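Local atomic coordinates of antibiotic biosynthesis monooxygenase family protein (Shewanella oneidensis, PDB entry 2BBE), a protein that is of unknown function but may act as a monooxygenase of the antibiotic biosynthesis monooxygenase family. Residues F68-I71 / A72-D75. Sequence-based numbering, arbitrary orientation.
Sequences FVDI and AAFD
The N-cap of helix 71-78 is set by Asp-70, whose carboxylate receives the backbone N-H of Ala-73. OD1 of Asp-70 lies 2.9 Å from N of Ala-73, and the donor meets it nearly along the C-O axis, with 154° at the hydrogen. With CG between its own backbone N and carbonyl carbon (chi1 57°), Asp-70 reaches forward to this N-H and brings OD1 over the first turn. There its negative charge would be expected to be eased by the positive end of the helix dipole. Regular helical bonding follows at once: N of Phe-74 donates to O of Asp-70 over 3.1 Å. The next bond, from N of Asp-75 to O of Ile-71, is almost straight and spans 2.8 Å.

In the ferredoxin-like alpha-beta fold of the dimeric alpha-beta barrel clan, this turn carries the chain from the end of strand 61-68 into a helix packed on one face of the antiparallel sheet. Apolar side chains close the corner. The ring of Phe-74 presents its edge to the face of Phe-68 in an offset edge-to-face pair, the planes inclined at 67°. Within it, CD1 of Phe-74 approaches CD1 of Phe-68 to 3.6 Å. Beside them, CA of Phe-74 sits over one face of the Phe-68 ring, toward its rim. On the other flank of Phe-74, CD1 of Ile-71 comes obliquely to 3.9 Å from CD2 of Phe-74. The methyl group of Ala-73 meets CB of Phe-68, and its CB also lies 3.7 Å from CG2 of Val-69. Phe-74 also touches Ile-14 and Cys-16 of strand 8-22, while Val-69 packs against Val-69 of a second subunit.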
loop_
_atom_site.group_PDB
_atom_site.type_symbol
_atom_site.label_atom_id
_atom_site.label_comp_id
_atom_site.label_asym_id
_atom_site.label_seq_id
_atom_site.Cartn_x
_atom_site.Cartn_y
_atom_site.Cartn_z
ATOM N N PHE A 68 -3.985 1.988 -10.590
ATOM C CA PHE A 68 -5.377 1.712 -10.961
ATOM C C PHE A 68 -5.526 0.245 -11.326
ATOM O O PHE A 68 -4.557 -0.406 -11.739
ATOM C CB PHE A 68 -5.824 2.598 -12.146
ATOM C CG PHE A 68 -5.817 4.057 -11.817
ATOM C CD1 PHE A 68 -4.646 4.810 -11.966
ATOM C CD2 PHE A 68 -6.971 4.672 -11.303
ATOM C CE1 PHE A 68 -4.621 6.174 -11.620
ATOM C CE2 PHE A 68 -6.961 6.021 -10.947
ATOM C CZ PHE A 68 -5.790 6.771 -11.103
ATOM N N VAL A 69 -6.737 -0.285 -11.149
ATOM C CA VAL A 69 -6.966 -1.720 -11.340
ATOM C C VAL A 69 -6.668 -2.176 -12.783
ATOM O O VAL A 69 -6.321 -3.335 -13.021
ATOM C CB VAL A 69 -8.402 -2.134 -10.904
ATOM C CG1 VAL A 69 -8.598 -1.890 -9.397
ATOM C CG2 VAL A 69 -9.443 -1.394 -11.704
ATOM N N ASP A 70 -6.808 -1.257 -13.743
ATOM C CA ASP A 70 -6.562 -1.577 -15.160
ATOM C C ASP A 70 -6.585 -0.318 -15.997
ATOM O O ASP A 70 -6.823 0.757 -15.473
ATOM C CB ASP A 70 -7.540 -2.635 -15.714
ATOM C CG ASP A 70 -9.020 -2.244 -15.580
ATOM O OD1 ASP A 70 -9.387 -1.056 -15.603
ATOM O OD2 ASP A 70 -9.839 -3.180 -15.464
ATOM N N ILE A 71 -6.310 -0.454 -17.295
ATOM C CA ILE A 71 -6.229 0.708 -18.164
ATOM C C ILE A 71 -7.607 1.385 -18.324
ATOM O O ILE A 71 -7.684 2.594 -18.379
ATOM C CB ILE A 71 -5.575 0.353 -19.558
ATOM C CG1 ILE A 71 -5.213 1.635 -20.336
ATOM C CG2 ILE A 71 -6.475 -0.611 -20.386
ATOM C CD1 ILE A 71 -4.191 2.492 -19.613
ATOM N N ALA A 72 -8.696 0.618 -18.347
ATOM C CA ALA A 72 -10.023 1.265 -18.383
ATOM C C ALA A 72 -10.224 2.206 -17.191
ATOM O O ALA A 72 -10.730 3.312 -17.356
ATOM C CB ALA A 72 -11.161 0.256 -18.473
ATOM N N ALA A 73 -9.802 1.785 -15.998
ATOM C CA ALA A 73 -9.957 2.622 -14.806
ATOM C C ALA A 73 -9.040 3.864 -14.869
ATOM O O ALA A 73 -9.448 4.951 -14.471
ATOM C CB ALA A 73 -9.670 1.809 -13.545
ATOM N N PHE A 74 -7.825 3.694 -15.383
ATOM C CA PHE A 74 -6.913 4.826 -15.609
ATOM C C PHE A 74 -7.534 5.827 -16.606
ATOM O O PHE A 74 -7.547 7.032 -16.357
ATOM C CB PHE A 74 -5.517 4.345 -16.077
ATOM C CG PHE A 74 -4.542 5.478 -16.322
ATOM C CD1 PHE A 74 -3.997 6.192 -15.249
ATOM C CD2 PHE A 74 -4.210 5.858 -17.612
ATOM C CE1 PHE A 74 -3.113 7.255 -15.468
ATOM C CE2 PHE A 74 -3.320 6.931 -17.836
ATOM C CZ PHE A 74 -2.776 7.617 -16.758
ATOM N N ASP A 75 -8.059 5.321 -17.725
ATOM C CA ASP A 75 -8.692 6.181 -18.745
ATOM C C ASP A 75 -9.912 6.923 -18.187
ATOM O O ASP A 75 -10.117 8.128 -18.468
ATOM C CB ASP A 75 -9.077 5.350 -19.980
ATOM C CG ASP A 75 -7.862 4.875 -20.779
ATOM O OD1 ASP A 75 -6.735 5.375 -20.567
ATOM O OD2 ASP A 75 -8.039 3.993 -21.636
#